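Local coordinates for protein putative N-acetylmuramoyl-L-alanine amidase,autolysin cwp6 (Peptoclostridium difficile, PDB 5J72) that probably hydrolyses peptidoglycan as a zinc-dependent N-acetylmuramoyl-L-alanine amidase and carries a CWB2 module that anchors it to the cell wall, at residues Pro286-Leu289 with Ser294-Gln297; Tyr312-Ser317 with Lys355-Asp360; Gln327-Lys330 with Gly335-Lys338. All coordinates share one frame; numbering follows the deposited sequence.

Interaction 1: Pro286-Leu289 with Ser294-Gln297; sequences PIIL and SVPQ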
loop_
_atom_site.group_PDB
_atom_site.type_symbol
_atom_site.label_atom_id
_atom_site.label_comp_id
_atom_site.label_asym_id
_atom_site.label_seq_id
_atom_site.Cartn_x
_atom_site.Cartn_y
_atom_site.Cartn_z
ATOM N N PRO A 286 -6.580 -8.343 15.260
ATOM C CA PRO A 286 -6.713 -6.900 15.451
ATOM C C PRO A 286 -5.552 -5.923 15.379
ATOM O O PRO A 286 -4.397 -6.248 15.610
ATOM C CB PRO A 286 -7.343 -6.802 16.843
ATOM C CG PRO A 286 -6.878 -8.045 17.567
ATOM C CD PRO A 286 -6.484 -9.088 16.534
ATOM N N ILE A 287 -5.947 -4.696 15.073
ATOM C CA ILE A 287 -5.044 -3.541 15.145
ATOM C C ILE A 287 -5.332 -2.947 16.542
ATOM O O ILE A 287 -6.487 -2.634 16.875
ATOM C CB ILE A 287 -5.356 -2.480 14.068
ATOM C CG1 ILE A 287 -5.050 -3.050 12.642
ATOM C CG2 ILE A 287 -4.503 -1.203 14.352
ATOM C CD1 ILE A 287 -5.695 -2.093 11.549
ATOM N N ILE A 288 -4.286 -2.855 17.369
ATOM C CA ILE A 288 -4.445 -2.360 18.730
ATOM C C ILE A 288 -3.856 -0.989 18.729
ATOM O O ILE A 288 -2.694 -0.799 18.343
ATOM C CB ILE A 288 -3.698 -3.303 19.690
ATOM C CG1 ILE A 288 -4.416 -4.691 19.793
ATOM C CG2 ILE A 288 -3.588 -2.614 21.090
ATOM C CD1 ILE A 288 -5.817 -4.645 20.497
ATOM N N LEU A 289 -4.640 -0.001 19.119
ATOM C CA LEU A 289 -4.122 1.343 19.148
ATOM C C LEU A 289 -3.495 1.682 20.540
ATOM O O LEU A 289 -4.072 1.387 21.584
ATOM C CB LEU A 289 -5.228 2.339 18.788
ATOM C CG LEU A 289 -5.781 2.112 17.376
ATOM C CD1 LEU A 289 -6.865 3.219 17.074
ATOM C CD2 LEU A 289 -4.611 2.228 16.326
ATOM N N SER A 294 3.097 3.002 25.848
ATOM C CA SER A 294 2.429 1.835 26.423
ATOM C C SER A 294 1.009 1.704 25.809
ATOM O O SER A 294 0.479 2.686 25.254
ATOM C CB SER A 294 2.256 2.020 27.938
ATOM O OG SER A 294 1.388 3.141 28.132
ATOM N N VAL A 295 0.426 0.530 25.917
ATOM C CA VAL A 295 -0.998 0.457 25.559
ATOM C C VAL A 295 -1.725 0.829 26.899
ATOM O O VAL A 295 -1.119 0.644 27.965
ATOM C CB VAL A 295 -1.403 -0.961 25.104
ATOM C CG1 VAL A 295 -0.547 -1.373 23.881
ATOM C CG2 VAL A 295 -1.227 -1.987 26.247
ATOM N N PRO A 296 -2.970 1.330 26.903
ATOM C CA PRO A 296 -3.685 1.672 28.161
ATOM C C PRO A 296 -3.830 0.435 29.016
ATOM O O PRO A 296 -3.783 -0.699 28.517
ATOM C CB PRO A 296 -5.041 2.203 27.652
ATOM C CG PRO A 296 -4.710 2.715 26.233
ATOM C CD PRO A 296 -3.775 1.662 25.718
ATOM N N GLN A 297 -4.067 0.622 30.330
ATOM C CA GLN A 297 -4.136 -0.515 31.233
ATOM C C GLN A 297 -5.189 -1.531 30.879
ATOM O O GLN A 297 -4.959 -2.730 31.015
ATOM C CB GLN A 297 -4.407 0.003 32.696
ATOM C CG GLN A 297 -4.291 -1.099 33.797
ATOM C CD GLN A 297 -2.896 -1.733 33.886
ATOM O OE1 GLN A 297 -1.862 -1.053 33.845
ATOM N NE2 GLN A 297 -2.835 -3.068 33.987
#
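V295, the residue that meets I288 across this contact, is held at its backbone N, which donates a hydrogen bond to the side-chain oxygen Q327 OE1 and so ties the loop to helix 322-329. The valine side chain then points at the strand, and V295 CG1 meets the branch methyl I288 CG2 at 4.3 Å. I288 presents that methyl because CG2 lies anti to its own backbone N (chi1 -70°), which leaves CG1 and CD1 to run elsewhere. The backbones stay well apart, 7.2 Å between the nearest CA atoms, L289 CA and V295 CA, so the side-chain methyls bridge the space. Both segments belong to a CWB2 repeat region. Segment 286-289 holds an outermost strand of a four-stranded parallel sheet, in which P286 and I288 bond by their backbones to Y262 and A264 of the neighbouring inner strand 260-265, while 294-297 leads into helix 297-306 with P296 at the N-cap position. Beside the methyl pair, P296 CD rests 4.2 Å from L289 O, a carbonyl oxygen that also receives a weak hydrogen bond from H242 ND1. L289 turns its CB away from the loop, and its side chain packs on I171 and T172, whereas V295 packs further against I324 and I328 of helix 322-329.

Interaction 2: Tyr312-Ser317 with Lys355-Asp360; sequences YYIGGS and KTFYPD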
loop_
_atom_site.group_PDB
_atom_site.type_symbol
_atom_site.label_atom_id
_atom_site.label_comp_id
_atom_site.label_asym_id
_atom_site.label_seq_id
_atom_site.Cartn_x
_atom_site.Cartn_y
_atom_site.Cartn_z
ATOM N N TYR A 312 3.337 -6.907 16.427
ATOM C CA TYR A 312 4.080 -6.123 15.448
ATOM C C TYR A 312 3.856 -4.693 15.770
ATOM O O TYR A 312 2.817 -4.361 16.304
ATOM C CB TYR A 312 3.604 -6.398 14.013
ATOM C CG TYR A 312 3.943 -7.794 13.578
ATOM C CD1 TYR A 312 3.059 -8.844 13.802
ATOM C CD2 TYR A 312 5.175 -8.083 12.984
ATOM C CE1 TYR A 312 3.380 -10.147 13.454
ATOM C CE2 TYR A 312 5.510 -9.396 12.633
ATOM C CZ TYR A 312 4.610 -10.414 12.873
ATOM O OH TYR A 312 4.919 -11.715 12.570
ATOM N N TYR A 313 4.846 -3.836 15.505
ATOM C CA TYR A 313 4.752 -2.400 15.793
ATOM C C TYR A 313 4.864 -1.626 14.501
ATOM O O TYR A 313 5.931 -1.658 13.862
ATOM C CB TYR A 313 5.915 -1.995 16.747
ATOM C CG TYR A 313 5.999 -2.923 17.933
ATOM C CD1 TYR A 313 5.212 -2.711 19.071
ATOM C CD2 TYR A 313 6.836 -4.034 17.918
ATOM C CE1 TYR A 313 5.264 -3.588 20.148
ATOM C CE2 TYR A 313 6.883 -4.914 18.986
ATOM C CZ TYR A 313 6.093 -4.691 20.095
ATOM O OH TYR A 313 6.095 -5.593 21.142
ATOM N N ILE A 314 3.828 -0.894 14.116
ATOM C CA ILE A 314 3.858 -0.160 12.867
ATOM C C ILE A 314 4.067 1.292 13.216
ATOM O O ILE A 314 3.173 1.897 13.783
ATOM C CB ILE A 314 2.496 -0.317 12.060
ATOM C CG1 ILE A 314 2.079 -1.814 11.996
ATOM C CG2 ILE A 314 2.621 0.283 10.623
ATOM C CD1 ILE A 314 3.143 -2.794 11.394
ATOM N N GLY A 315 5.217 1.857 12.902
ATOM C CA GLY A 315 5.471 3.244 13.291
ATOM C C GLY A 315 6.919 3.374 13.769
ATOM O O GLY A 315 7.490 2.393 14.241
ATOM N N GLY A 316 7.510 4.571 13.652
ATOM C CA GLY A 316 8.890 4.776 14.103
ATOM C C GLY A 316 8.950 5.006 15.609
ATOM O O GLY A 316 7.936 4.955 16.314
ATOM N N SER A 317 10.176 5.266 16.103
ATOM C CA SER A 317 10.518 5.499 17.517
ATOM C C SER A 317 9.741 6.628 18.152
ATOM O O SER A 317 9.439 6.579 19.344
ATOM C CB SER A 317 12.011 5.850 17.622
ATOM O OG SER A 317 12.648 4.606 17.430
ATOM N N LYS A 355 6.467 -4.630 1.457
ATOM C CA LYS A 355 7.648 -5.486 1.361
ATOM C C LYS A 355 7.709 -6.537 2.445
ATOM O O LYS A 355 8.069 -7.691 2.176
ATOM C CB LYS A 355 8.911 -4.553 1.401
ATOM C CG LYS A 355 10.217 -5.297 1.599
ATOM C CD LYS A 355 11.318 -4.267 2.095
ATOM C CE LYS A 355 11.058 -3.893 3.542
ATOM N NZ LYS A 355 12.044 -2.900 4.067
ATOM N N THR A 356 7.335 -6.185 3.665
ATOM C CA THR A 356 7.444 -7.135 4.764
ATOM C C THR A 356 6.327 -8.146 4.867
ATOM O O THR A 356 6.595 -9.335 5.103
ATOM C CB THR A 356 7.407 -6.306 6.050
ATOM O OG1 THR A 356 8.528 -5.407 6.024
ATOM C CG2 THR A 356 7.449 -7.165 7.348
ATOM N N PHE A 357 5.094 -7.698 4.711
ATOM C CA PHE A 357 3.909 -8.583 4.916
ATOM C C PHE A 357 3.341 -9.185 3.667
ATOM O O PHE A 357 2.456 -10.051 3.786
ATOM C CB PHE A 357 2.807 -7.762 5.667
ATOM C CG PHE A 357 3.291 -7.397 7.069
ATOM C CD1 PHE A 357 3.594 -6.103 7.395
ATOM C CD2 PHE A 357 3.453 -8.370 8.048
ATOM C CE1 PHE A 357 4.045 -5.760 8.667
ATOM C CE2 PHE A 357 3.911 -8.030 9.330
ATOM C CZ PHE A 357 4.196 -6.733 9.623
ATOM N N TYR A 358 3.792 -8.775 2.464
ATOM C CA TYR A 358 3.340 -9.362 1.200
ATOM C C TYR A 358 4.685 -9.699 0.416
ATOM O O TYR A 358 4.950 -9.123 -0.642
ATOM C CB TYR A 358 2.502 -8.345 0.364
ATOM C CG TYR A 358 1.190 -8.043 1.062
ATOM C CD1 TYR A 358 0.041 -8.787 0.781
ATOM C CD2 TYR A 358 1.114 -7.066 2.061
ATOM C CE1 TYR A 358 -1.149 -8.557 1.474
ATOM C CE2 TYR A 358 -0.073 -6.833 2.758
ATOM C CZ TYR A 358 -1.200 -7.573 2.451
ATOM O OH TYR A 358 -2.379 -7.262 3.081
ATOM N N PRO A 359 5.485 -10.611 0.941
ATOM C CA PRO A 359 6.761 -11.026 0.369
ATOM C C PRO A 359 6.681 -11.704 -0.988
ATOM O O PRO A 359 7.664 -11.684 -1.714
ATOM C CB PRO A 359 7.327 -11.954 1.445
ATOM C CG PRO A 359 6.155 -12.557 2.041
ATOM C CD PRO A 359 5.179 -11.411 2.140
ATOM N N ASP A 360 5.559 -12.323 -1.334
ATOM C CA ASP A 360 5.493 -12.992 -2.619
ATOM C C ASP A 360 5.808 -12.057 -3.776
ATOM O O ASP A 360 5.401 -10.895 -3.778
ATOM C CB ASP A 360 4.091 -13.568 -2.837
ATOM C CG ASP A 360 3.703 -14.734 -1.930
ATOM O OD1 ASP A 360 4.555 -15.206 -1.175
ATOM O OD2 ASP A 360 2.533 -15.159 -1.981
#
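F357 drives the rim of its ring against one face of Y312, with F357 CE2 3.8 Å above the tyrosine plane and displaced toward the ring's rim. The planes stand at 83° and the centroids lie 5.3 Å apart, which identifies a T-shaped (edge-to-face) aromatic pair. The closest approach within it is F357 CZ to Y312 CD2, 3.8 Å, and that tyrosine carbon sits near the plane of the phenylalanine ring. Y312 reaches this position with CG anti to its carbonyl carbon (chi1 -68°), pointing out from strand 308-314 toward the helix. I314, two residues on and on the same side of the strand, adds its terminal methyl: I314 CD1 comes obliquely to F357 CE1 at 4.1 Å, from the direction opposite to that of the phenylalanine. The strand is an inner member of a four-stranded parallel sheet and carries part of the second CWB2 sequence, whereas F357, at the end of helix 346-357, falls in the third, so the pair links residues of two successive CWB2 sequences. T356 CG2 lies over one face of F357, 3.8 Å above the ring plane and over its centre. V341 of the adjacent strand and I276 of helix 270-283 pack on the phenylalanine as well. The hydroxyl of Y312 is hydrogen-bonded to E310 OE2 of its own strand, and its ring also meets that of Y262, with the planes turned by about 20°.

Interaction 3: Gln327-Lys330 with Gly335-Lys338; sequences QISK and GTSK. With CA (calcium ion), chain D.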
loop_
_atom_site.group_PDB
_atom_site.type_symbol
_atom_site.label_atom_id
_atom_site.label_comp_id
_atom_site.label_asym_id
_atom_site.label_seq_id
_atom_site.Cartn_x
_atom_site.Cartn_y
_atom_site.Cartn_z
ATOM N N GLN A 327 7.116 -3.434 27.043
ATOM C CA GLN A 327 5.842 -3.818 27.688
ATOM C C GLN A 327 5.209 -5.013 26.992
ATOM O O GLN A 327 4.881 -6.012 27.640
ATOM C CB GLN A 327 4.870 -2.664 27.607
ATOM C CG GLN A 327 3.541 -2.983 28.292
ATOM C CD GLN A 327 2.526 -1.860 28.084
ATOM O OE1 GLN A 327 2.328 -1.372 26.975
ATOM N NE2 GLN A 327 1.795 -1.459 29.132
ATOM N N ILE A 328 5.081 -4.921 25.650
ATOM C CA ILE A 328 4.403 -5.972 24.897
ATOM C C ILE A 328 5.265 -7.188 24.682
ATOM O O ILE A 328 4.775 -8.331 24.707
ATOM C CB ILE A 328 3.898 -5.366 23.560
ATOM C CG1 ILE A 328 2.914 -4.218 23.863
ATOM C CG2 ILE A 328 3.258 -6.512 22.702
ATOM C CD1 ILE A 328 1.710 -4.686 24.753
ATOM N N SER A 329 6.570 -6.981 24.462
ATOM C CA SER A 329 7.455 -8.116 24.326
ATOM C C SER A 329 7.332 -9.043 25.532
ATOM O O SER A 329 7.507 -10.251 25.391
ATOM C CB SER A 329 8.916 -7.639 24.257
ATOM O OG SER A 329 9.753 -8.746 23.954
ATOM N N LYS A 330 7.087 -8.488 26.724
ATOM C CA LYS A 330 6.978 -9.308 27.961
ATOM C C LYS A 330 5.708 -10.163 27.994
ATOM O O LYS A 330 5.671 -11.180 28.712
ATOM C CB LYS A 330 7.006 -8.375 29.165
ATOM C CG LYS A 330 8.416 -7.884 29.406
ATOM C CD LYS A 330 8.527 -6.956 30.583
ATOM C CE LYS A 330 9.999 -6.677 30.765
ATOM N NZ LYS A 330 10.216 -5.349 31.358
ATOM N N GLY A 335 7.498 -10.610 20.236
ATOM C CA GLY A 335 7.125 -9.195 20.174
ATOM C C GLY A 335 8.316 -8.279 20.357
ATOM O O GLY A 335 8.188 -7.239 20.974
ATOM N N THR A 336 9.509 -8.674 19.841
ATOM C CA THR A 336 10.691 -7.815 19.987
ATOM C C THR A 336 10.708 -6.747 18.919
ATOM O O THR A 336 9.852 -6.745 18.019
ATOM C CB THR A 336 11.990 -8.638 19.874
ATOM O OG1 THR A 336 12.185 -9.022 18.518
ATOM C CG2 THR A 336 11.946 -9.911 20.772
ATOM N N SER A 337 11.709 -5.861 18.992
ATOM C CA SER A 337 11.864 -4.746 18.061
ATOM C C SER A 337 12.086 -5.206 16.683
ATOM O O SER A 337 11.962 -4.411 15.741
ATOM C CB SER A 337 13.011 -3.832 18.524
ATOM O OG SER A 337 14.224 -4.577 18.510
ATOM N N LYS A 338 12.432 -6.469 16.497
ATOM C CA LYS A 338 12.595 -7.011 15.151
ATOM C C LYS A 338 11.235 -6.899 14.365
ATOM O O LYS A 338 11.195 -6.936 13.136
ATOM C CB LYS A 338 12.960 -8.484 15.267
ATOM C CG LYS A 338 13.544 -9.046 13.985
ATOM C CD LYS A 338 12.618 -10.093 13.343
ATOM C CE LYS A 338 12.925 -10.265 11.862
ATOM N NZ LYS A 338 11.689 -10.376 11.030
HETATM CA CA CA D . 7.608 -12.671 25.733
HETATM O O HOH W 1 9.095 -11.048 22.589
HETATM O O HOH W 2 9.077 -13.532 24.369
#
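S329 of helix 322-329 packs on strand 334-341, within a beta-alpha-beta unit that begins with strand 308-314. Starting at its CB, the serine side chain first meets the carbonyl oxygen of G335, with S329 CB to G335 O at 3.4 Å. The main chains are close here, S329 CA and G335 CA lying 4.3 Å apart, with G335 having no side chain between them. G335 O is in turn hydrogen-bonded to Y313 OH from strand 308-314, so the oxygen that packs on the serine is held from the sheet. At the tip, S329 OG stands anti to its backbone N (chi1 -173°), a rotation that brings OG beside G335 O and T336 CG2. S329 OG is hydrogen-bonded to a water oxygen at 2.8 Å, and G335 N donates to that same water at 2.9 Å, bridging the serine hydroxyl to the G335 backbone. T336 CG2 lies 4.0 Å from S329 OG and adds an apolar neighbour. The serine's backbone serves a different purpose: S329 O binds the calcium ion at 2.5 Å, together with A332 O from the connecting turn and a second water. The metal thus ties down the loop between helix and strand. Beyond it, T336 folds its hydroxyl back on its own segment in an ST turn, with T336 OG1 accepting from K338 N at 3.3 Å and an N-H...O angle of 152°.

In the fold
All three contacts reach the same four-stranded parallel sheet, whose order is 287-290, 260-265, 308-314, 334-341. Interaction 1 comes first along the chain, at one outermost strand. Interaction 2 then opens on strand 308-314 and closes on helix 346-357, and interaction 3 falls between its two halves, bringing helix 322-329 to the other outermost strand. Centres of interactions 1 and 2 are about 17 Å apart, those of 2 and 3 about 15 Å, those of 1 and 3 about 13 Å. Interaction 3 touches both others, so the three contacts pack one CWB2 sheet against its own loop and helix and against the helix that follows, within the region that anchors the protein to the cell wall.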